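Local coordinates for GTPase activator-like protein (PDB 5HIU) that probably acts, as the fungal TSC2 protein, in stimulating GTP hydrolysis by a small GTPase, and is represented here by its helical N-terminal part, at residues A29-G34 with V40-K45; H232-L237 with G241-N246; Y250-L255 with S274-S279. All coordinates share one frame; numbering follows the deposited sequence.

In one elongated, all-helical chain, the N-terminal part of TSC2, lie two helix-to-helix contacts (interactions 1 and 3) and one between a helix and the linker that follows it (interaction 2). Interaction 1 joins consecutive helices near the start of the chain, its centre about 46 Å from that of interaction 2 and about 53 Å from that of interaction 3, with no touch to either. Interaction 2 sets helix 224-240 against its following linker, and interaction 3 joins helices 245-261 and 266-277; their centres are about 9 Å apart. Ile243 connects them: its CD1 lies 4.0 Å from Cys251 SG and 4.3 Å from Ile276 CD1. Glu235 CG also packs on Ile275 CD1 at 4.0 Å.

Interaction 1: A29-G34 with V40-K45; sequences AKLKNG and VLAANK
Within the helix whose Ala42 and Ala43 pack against Leu31, the carbonyl oxygen of Val40 is gripped twice by a single residue. Asn44 N makes the ordinary helical bond to it, and Asn44 ND2 comes back to the same Val40 O at 2.9 Å, with a fairly straight N-H of 158°. The two donors arrive from opposite faces of the carbonyl plane; ND2 stands above that plane, while the oxygen lies close to the plane of the Asn44 amide. The amide's other end, OD1, takes a hydrogen bond from Arg47 NH1, so both ends of the group are held.

No hydrogen bond crosses between the segments; the contact is carried by carbon atoms packing on side chains and backbone. Ala42 CB presses against the backbone of the first helix, 3.8 Å from Leu31 N, and also meets the CB atoms of Lys30 and Leu31. With chi1 at -178°, Leu31 sends CG anti to its backbone N, and this carries CD1 over to Ala43, 4.0 Å from Ala43 CB. Small residues at 42 and 43 let the backbones come near: the CA atoms of Leu31 and Ala42 are 5.3 Å apart. At the outer edge, Lys30 NZ and Lys45 NZ are 5.2 Å apart, near enough that their like charges may repel mildly.

The segment axes run roughly antiparallel, at 144°, as in a helical hairpin: helix 22-33 turns quickly into helix 36-52, and Arg39 NE bonds to Leu31 O beside the turn. Leu31 continues inward to Ala64 and Ala65 of helix 59-65 and to Leu84 of helix 75-89, so the hairpin rests on the next helices in the chain.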
loop_
_atom_site.group_PDB
_atom_site.type_symbol
_atom_site.label_atom_id
_atom_site.label_comp_id
_atom_site.label_asym_id
_atom_site.label_seq_id
_atom_site.Cartn_x
_atom_site.Cartn_y
_atom_site.Cartn_z
ATOM N N ALA A 29 44.681 16.255 7.093
ATOM C CA ALA A 29 45.179 17.464 7.745
ATOM C C ALA A 29 44.528 18.707 7.119
ATOM O O ALA A 29 43.980 19.562 7.826
ATOM C CB ALA A 29 46.695 17.534 7.657
ATOM N N LYS A 30 44.552 18.776 5.793
ATOM C CA LYS A 30 43.932 19.888 5.080
ATOM C C LYS A 30 42.424 19.895 5.287
ATOM O O LYS A 30 41.819 20.956 5.438
ATOM C CB LYS A 30 44.248 19.809 3.589
ATOM C CG LYS A 30 45.724 19.978 3.280
ATOM C CD LYS A 30 46.005 19.823 1.800
ATOM C CE LYS A 30 47.409 20.293 1.442
ATOM N NZ LYS A 30 47.700 20.040 0.004
ATOM N N LEU A 31 41.823 18.709 5.301
ATOM C CA LEU A 31 40.386 18.583 5.532
ATOM C C LEU A 31 39.986 19.124 6.901
ATOM O O LEU A 31 38.929 19.738 7.046
ATOM C CB LEU A 31 39.943 17.128 5.383
ATOM C CG LEU A 31 38.446 16.858 5.552
ATOM C CD1 LEU A 31 37.616 17.566 4.489
ATOM C CD2 LEU A 31 38.187 15.360 5.511
ATOM N N LYS A 32 40.833 18.897 7.899
ATOM C CA LYS A 32 40.575 19.394 9.241
ATOM C C LYS A 32 40.936 20.867 9.345
ATOM O O LYS A 32 40.153 21.651 9.875
ATOM C CB LYS A 32 41.344 18.570 10.286
ATOM C CG LYS A 32 40.796 17.165 10.440
ATOM C CD LYS A 32 41.406 16.348 11.573
ATOM C CE LYS A 32 40.629 15.033 11.705
ATOM N NZ LYS A 32 41.074 14.115 12.786
ATOM N N ASN A 33 42.102 21.240 8.818
ATOM C CA ASN A 33 42.704 22.547 9.109
ATOM C C ASN A 33 42.716 23.571 7.984
ATOM O O ASN A 33 43.010 24.733 8.232
ATOM C CB ASN A 33 44.157 22.367 9.552
ATOM C CG ASN A 33 44.304 21.415 10.714
ATOM O OD1 ASN A 33 43.369 20.705 11.086
ATOM N ND2 ASN A 33 45.490 21.393 11.298
ATOM N N GLY A 34 42.443 23.157 6.752
ATOM C CA GLY A 34 42.533 24.072 5.612
ATOM C C GLY A 34 41.512 25.189 5.721
ATOM O O GLY A 34 40.572 25.102 6.518
ATOM N N VAL A 40 37.199 21.783 0.952
ATOM C CA VAL A 40 36.355 21.293 -0.120
ATOM C C VAL A 40 37.173 20.437 -1.088
ATOM O O VAL A 40 36.786 19.324 -1.457
ATOM C CB VAL A 40 35.662 22.458 -0.854
ATOM C CG1 VAL A 40 34.944 21.967 -2.104
ATOM C CG2 VAL A 40 34.662 23.129 0.079
ATOM N N LEU A 41 38.318 20.952 -1.484
ATOM C CA LEU A 41 39.196 20.231 -2.402
ATOM C C LEU A 41 39.738 18.938 -1.762
ATOM O O LEU A 41 39.861 17.918 -2.423
ATOM C CB LEU A 41 40.350 21.142 -2.842
ATOM C CG LEU A 41 41.310 20.551 -3.859
ATOM C CD1 LEU A 41 40.612 20.428 -5.194
ATOM C CD2 LEU A 41 42.573 21.400 -3.976
ATOM N N ALA A 42 40.072 19.003 -0.478
ATOM C CA ALA A 42 40.553 17.837 0.259
ATOM C C ALA A 42 39.464 16.777 0.303
ATOM O O ALA A 42 39.699 15.592 0.007
ATOM C CB ALA A 42 40.947 18.240 1.668
ATOM N N ALA A 43 38.268 17.232 0.659
ATOM C CA ALA A 43 37.097 16.401 0.653
ATOM C C ALA A 43 36.994 15.641 -0.656
ATOM O O ALA A 43 36.739 14.433 -0.664
ATOM C CB ALA A 43 35.854 17.250 0.875
ATOM N N ASN A 44 37.179 16.348 -1.763
ATOM C CA ASN A 44 37.006 15.735 -3.072
ATOM C C ASN A 44 38.096 14.704 -3.354
ATOM O O ASN A 44 37.837 13.667 -3.955
ATOM C CB ASN A 44 36.998 16.799 -4.184
ATOM C CG ASN A 44 35.626 17.388 -4.427
ATOM O OD1 ASN A 44 34.850 16.868 -5.222
ATOM N ND2 ASN A 44 35.328 18.485 -3.765
ATOM N N LYS A 45 39.321 15.004 -2.933
ATOM C CA LYS A 45 40.443 14.101 -3.158
ATOM C C LYS A 45 40.336 12.857 -2.291
ATOM O O LYS A 45 40.423 11.739 -2.789
ATOM C CB LYS A 45 41.750 14.807 -2.870
ATOM C CG LYS A 45 42.098 15.826 -3.932
ATOM C CD LYS A 45 43.252 16.688 -3.501
ATOM C CE LYS A 45 43.723 17.590 -4.622
ATOM N NZ LYS A 45 44.808 18.445 -4.070
#

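Interaction 2: H232-L237 with G241-N246; sequences HVIESL and GSIPTN
Gly241 meets Leu237 through the last turn of helix 224-240: Gly241 N donates to Leu237 O at 2.6 Å, with an N-H angle of 149° and the donor tilted a little from the carbonyl plane. Gly241 then leaves the helix with phi and psi of -139° and -130°, a setting readily open to glycine, and turns the chain away. Ser242 N also comes near Leu237 O, at 3.4 Å, but the angle is too poor for a bond.

Ser242 runs extended, and its OG makes a weak hydrogen bond to Ile243 O at 3.1 Å; the side chain also touches His280. Ile243 turns inward. Its CG1 lies anti to its carbonyl carbon and the chain continues extended, which carries CD1 to within 4.3 Å of Ile234 CG2. That methyl contact joins the linker to the helix, beside Leu237, which is itself buried against Ile211, Ile195 and Phe199. Pro244 follows and rests on Ile211 of helix 204-219, before Thr245 and Asn246 carry the chain into helix 245-261.

Farther back along helix 224-240, and away from the linker, His232 ND1 donates to Glu235 OE1 at 2.9 Å, with the carboxylate oxygen at the ring edge and close to the ring plane. This holds the imidazole's rotation, and the nearby carboxylate would tend to stabilise a positive charge on the ring.

Taken together, this is a short turn between consecutive helices 224-240 and 245-261, in which glycine ends one helix and an apolar linker residue plugs into the core, as expected of an alpha-solenoid built from successive antiparallel helices.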
loop_
_atom_site.group_PDB
_atom_site.type_symbol
_atom_site.label_atom_id
_atom_site.label_comp_id
_atom_site.label_asym_id
_atom_site.label_seq_id
_atom_site.Cartn_x
_atom_site.Cartn_y
_atom_site.Cartn_z
ATOM N N HIS A 232 3.242 -2.258 -1.799
ATOM C CA HIS A 232 4.397 -3.103 -1.517
ATOM C C HIS A 232 4.897 -2.887 -0.101
ATOM O O HIS A 232 5.288 -3.850 0.545
ATOM C CB HIS A 232 5.473 -2.939 -2.593
ATOM C CG HIS A 232 4.981 -3.343 -3.947
ATOM N ND1 HIS A 232 4.261 -4.504 -4.153
ATOM C CD2 HIS A 232 5.032 -2.717 -5.146
ATOM C CE1 HIS A 232 3.916 -4.588 -5.426
ATOM N NE2 HIS A 232 4.370 -3.516 -6.051
ATOM N N VAL A 233 4.782 -1.665 0.425
ATOM C CA VAL A 233 5.175 -1.446 1.806
ATOM C C VAL A 233 4.274 -2.254 2.720
ATOM O O VAL A 233 4.737 -2.894 3.649
ATOM C CB VAL A 233 5.199 0.037 2.178
ATOM C CG1 VAL A 233 5.136 0.230 3.686
ATOM C CG2 VAL A 233 6.453 0.675 1.621
ATOM N N ILE A 234 2.993 -2.257 2.425
ATOM C CA ILE A 234 2.025 -2.963 3.239
ATOM C C ILE A 234 2.184 -4.453 3.083
ATOM O O ILE A 234 2.125 -5.178 4.053
ATOM C CB ILE A 234 0.589 -2.510 2.915
ATOM C CG1 ILE A 234 0.374 -1.115 3.490
ATOM C CG2 ILE A 234 -0.446 -3.464 3.517
ATOM C CD1 ILE A 234 -0.772 -0.388 2.828
ATOM N N GLU A 235 2.400 -4.907 1.856
ATOM C CA GLU A 235 2.759 -6.305 1.611
ATOM C C GLU A 235 3.913 -6.646 2.537
ATOM O O GLU A 235 3.887 -7.658 3.201
ATOM C CB GLU A 235 3.127 -6.480 0.148
ATOM C CG GLU A 235 3.465 -7.881 -0.337
ATOM C CD GLU A 235 3.910 -7.907 -1.806
ATOM O OE1 GLU A 235 3.865 -6.862 -2.495
ATOM O OE2 GLU A 235 4.316 -8.975 -2.295
ATOM N N SER A 236 4.912 -5.776 2.618
ATOM C CA SER A 236 6.058 -6.057 3.434
ATOM C C SER A 236 5.636 -6.209 4.856
ATOM O O SER A 236 6.043 -7.165 5.528
ATOM C CB SER A 236 7.080 -4.945 3.363
ATOM O OG SER A 236 7.999 -5.224 2.347
ATOM N N LEU A 237 4.848 -5.257 5.340
ATOM C CA LEU A 237 4.445 -5.325 6.718
ATOM C C LEU A 237 3.869 -6.689 6.969
ATOM O O LEU A 237 4.355 -7.425 7.835
ATOM C CB LEU A 237 3.433 -4.253 7.078
ATOM C CG LEU A 237 4.049 -2.895 7.363
ATOM C CD1 LEU A 237 2.960 -1.964 7.868
ATOM C CD2 LEU A 237 5.164 -2.979 8.394
ATOM N N GLY A 241 6.262 -8.647 9.192
ATOM C CA GLY A 241 5.895 -8.234 10.540
ATOM C C GLY A 241 4.401 -8.384 10.724
ATOM O O GLY A 241 3.837 -9.441 10.391
ATOM N N SER A 242 3.748 -7.326 11.221
ATOM C CA SER A 242 2.302 -7.350 11.468
ATOM C C SER A 242 1.635 -5.991 11.501
ATOM O O SER A 242 2.194 -5.022 11.969
ATOM C CB SER A 242 1.983 -8.048 12.773
ATOM O OG SER A 242 0.609 -7.883 13.096
ATOM N N ILE A 243 0.424 -5.962 10.969
ATOM C CA ILE A 243 -0.510 -4.863 11.091
ATOM C C ILE A 243 -1.283 -5.008 12.423
ATOM O O ILE A 243 -1.900 -6.039 12.688
ATOM C CB ILE A 243 -1.511 -4.894 9.922
ATOM C CG1 ILE A 243 -0.784 -4.683 8.607
ATOM C CG2 ILE A 243 -2.579 -3.826 10.067
ATOM C CD1 ILE A 243 -1.679 -4.914 7.406
ATOM N N PRO A 244 -1.262 -3.971 13.264
ATOM C CA PRO A 244 -2.020 -4.069 14.500
ATOM C C PRO A 244 -3.505 -4.106 14.203
ATOM O O PRO A 244 -3.925 -3.553 13.195
ATOM C CB PRO A 244 -1.664 -2.774 15.237
ATOM C CG PRO A 244 -0.424 -2.253 14.585
ATOM C CD PRO A 244 -0.518 -2.701 13.163
ATOM N N THR A 245 -4.284 -4.723 15.087
ATOM C CA THR A 245 -5.714 -4.936 14.856
ATOM C C THR A 245 -6.472 -3.641 14.523
ATOM O O THR A 245 -7.259 -3.601 13.576
ATOM C CB THR A 245 -6.404 -5.663 16.045
ATOM O OG1 THR A 245 -6.333 -4.861 17.228
ATOM C CG2 THR A 245 -5.752 -7.034 16.323
ATOM N N ASN A 246 -6.222 -2.580 15.277
ATOM C CA ASN A 246 -6.925 -1.302 15.062
ATOM C C ASN A 246 -6.626 -0.555 13.737
ATOM O O ASN A 246 -7.278 0.445 13.426
ATOM C CB ASN A 246 -6.648 -0.370 16.238
ATOM C CG ASN A 246 -5.170 -0.077 16.406
ATOM O OD1 ASN A 246 -4.324 -0.891 16.041
ATOM N ND2 ASN A 246 -4.852 1.076 16.972
#

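Interaction 3: Y250-L255 with S274-S279; sequences YCIQVL and SIICRS
Between 250-255 and 274-279 the nearest CA atoms are those of Ile252 and Ile276, 8.9 Å apart. The backbones therefore do not touch, and side chains bridge the distance. The first segment is helical throughout; the second reaches the end of its helix, which Arg278 leaves.

Ile276 points its side chain at the other helix and uses both branches. Its CG1 is anti to the carbonyl carbon (chi1 -62°) and the chain runs on extended, so that CD1 meets Leu255 CD1 tip to tip at 3.8 Å. The other branch, CG2, is passed by Ile252, whose side chain slides by in the opposite direction and puts its CD1 4.2 Å away. One isoleucine is thus received by two side chains a turn apart on the partner helix.

The backbone just behind Ile276 is well tied. Ile276 O takes bonds from two donors of Ser279, OG at 2.8 Å and the backbone N at 3.2 Å, both from the same face of its plane. Ser279 OG in turn caps His281 N, at the start of the next helix, so this one hydroxyl spans the corner. Arg278 folds back along the helix end, where its NE makes a weak bond to Ser274 O at 3.3 Å.

Around this apolar contact the helices close in from several sides. Ile276 also rests on Val238 of helix 224-240 and, together with Ile252, on Thr285 of helix 281-294, while Cys251 and Val254 lean on helix 204-219; the pair is thereby embedded between earlier and later helices of the solenoid.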
loop_
_atom_site.group_PDB
_atom_site.type_symbol
_atom_site.label_atom_id
_atom_site.label_comp_id
_atom_site.label_asym_id
_atom_site.label_seq_id
_atom_site.Cartn_x
_atom_site.Cartn_y
_atom_site.Cartn_z
ATOM N N TYR A 250 -8.687 0.203 8.184
ATOM C CA TYR A 250 -8.173 1.250 7.317
ATOM C C TYR A 250 -7.345 0.658 6.161
ATOM O O TYR A 250 -7.551 1.036 5.002
ATOM C CB TYR A 250 -7.392 2.287 8.152
ATOM C CG TYR A 250 -8.260 3.215 9.018
ATOM C CD1 TYR A 250 -9.633 2.990 9.186
ATOM C CD2 TYR A 250 -7.695 4.312 9.675
ATOM C CE1 TYR A 250 -10.409 3.839 9.953
ATOM C CE2 TYR A 250 -8.465 5.165 10.450
ATOM C CZ TYR A 250 -9.820 4.918 10.580
ATOM O OH TYR A 250 -10.601 5.742 11.339
ATOM N N CYS A 251 -6.436 -0.272 6.448
ATOM C CA CYS A 251 -5.743 -0.999 5.359
ATOM C C CYS A 251 -6.731 -1.641 4.357
ATOM O O CYS A 251 -6.621 -1.465 3.145
ATOM C CB CYS A 251 -4.858 -2.085 5.935
ATOM S SG CYS A 251 -3.498 -1.437 6.911
ATOM N N ILE A 252 -7.722 -2.350 4.879
ATOM C CA ILE A 252 -8.735 -2.963 4.038
ATOM C C ILE A 252 -9.523 -1.904 3.271
ATOM O O ILE A 252 -9.697 -2.033 2.045
ATOM C CB ILE A 252 -9.689 -3.889 4.835
ATOM C CG1 ILE A 252 -8.925 -5.050 5.489
ATOM C CG2 ILE A 252 -10.752 -4.469 3.925
ATOM C CD1 ILE A 252 -8.075 -5.877 4.534
ATOM N N GLN A 253 -9.992 -0.861 3.962
ATOM C CA GLN A 253 -10.595 0.274 3.250
ATOM C C GLN A 253 -9.703 0.666 2.080
ATOM O O GLN A 253 -10.138 0.680 0.921
ATOM C CB GLN A 253 -10.770 1.503 4.138
ATOM C CG GLN A 253 -12.053 1.534 4.936
ATOM C CD GLN A 253 -12.414 2.935 5.394
ATOM O OE1 GLN A 253 -11.537 3.746 5.690
ATOM N NE2 GLN A 253 -13.713 3.225 5.465
ATOM N N VAL A 254 -8.447 0.972 2.372
ATOM C CA VAL A 254 -7.641 1.615 1.353
ATOM C C VAL A 254 -7.363 0.647 0.233
ATOM O O VAL A 254 -7.565 0.978 -0.939
ATOM C CB VAL A 254 -6.348 2.217 1.920
ATOM C CG1 VAL A 254 -5.377 2.572 0.811
ATOM C CG2 VAL A 254 -6.682 3.447 2.741
ATOM N N LEU A 255 -6.903 -0.544 0.593
ATOM C CA LEU A 255 -6.624 -1.618 -0.393
ATOM C C LEU A 255 -7.846 -2.066 -1.200
ATOM O O LEU A 255 -7.728 -2.297 -2.402
ATOM C CB LEU A 255 -6.095 -2.844 0.307
ATOM C CG LEU A 255 -4.763 -2.656 0.964
ATOM C CD1 LEU A 255 -4.627 -3.659 2.098
ATOM C CD2 LEU A 255 -3.680 -2.823 -0.080
ATOM N N SER A 274 -4.791 -10.810 -0.250
ATOM C CA SER A 274 -4.880 -12.254 -0.071
ATOM C C SER A 274 -4.062 -12.645 1.134
ATOM O O SER A 274 -4.533 -13.393 2.006
ATOM C CB SER A 274 -4.445 -13.042 -1.308
ATOM O OG SER A 274 -3.237 -12.535 -1.836
ATOM N N ILE A 275 -2.846 -12.109 1.206
ATOM C CA ILE A 275 -1.972 -12.388 2.334
ATOM C C ILE A 275 -2.741 -12.092 3.612
ATOM O O ILE A 275 -2.871 -12.956 4.476
ATOM C CB ILE A 275 -0.680 -11.562 2.263
ATOM C CG1 ILE A 275 0.210 -12.104 1.140
ATOM C CG2 ILE A 275 0.051 -11.608 3.589
ATOM C CD1 ILE A 275 1.184 -11.102 0.552
ATOM N N ILE A 276 -3.286 -10.888 3.717
ATOM C CA ILE A 276 -4.012 -10.498 4.926
ATOM C C ILE A 276 -5.164 -11.475 5.240
ATOM O O ILE A 276 -5.417 -11.820 6.411
ATOM C CB ILE A 276 -4.577 -9.069 4.809
ATOM C CG1 ILE A 276 -3.443 -8.066 4.639
ATOM C CG2 ILE A 276 -5.400 -8.713 6.046
ATOM C CD1 ILE A 276 -3.891 -6.695 4.193
ATOM N N CYS A 277 -5.862 -11.897 4.191
ATOM C CA CYS A 277 -7.017 -12.779 4.343
ATOM C C CYS A 277 -6.637 -14.153 4.883
ATOM O O CYS A 277 -7.358 -14.722 5.709
ATOM C CB CYS A 277 -7.750 -12.925 3.016
ATOM S SG CYS A 277 -8.900 -11.563 2.760
ATOM N N ARG A 278 -5.498 -14.667 4.423
ATOM C CA ARG A 278 -5.011 -15.958 4.861
ATOM C C ARG A 278 -4.271 -15.904 6.206
ATOM O O ARG A 278 -3.567 -16.842 6.560
ATOM C CB ARG A 278 -4.108 -16.547 3.783
ATOM C CG ARG A 278 -4.856 -16.949 2.527
ATOM C CD ARG A 278 -3.885 -17.380 1.444
ATOM N NE ARG A 278 -3.199 -16.212 0.905
ATOM C CZ ARG A 278 -1.980 -16.211 0.375
ATOM N NH1 ARG A 278 -1.269 -17.328 0.299
ATOM N NH2 ARG A 278 -1.462 -15.072 -0.078
ATOM N N SER A 279 -4.450 -14.822 6.960
ATOM C CA SER A 279 -3.684 -14.575 8.177
ATOM C C SER A 279 -4.674 -14.490 9.316
ATOM O O SER A 279 -5.881 -14.553 9.088
ATOM C CB SER A 279 -2.925 -13.249 8.063
ATOM O OG SER A 279 -3.697 -12.183 8.607
#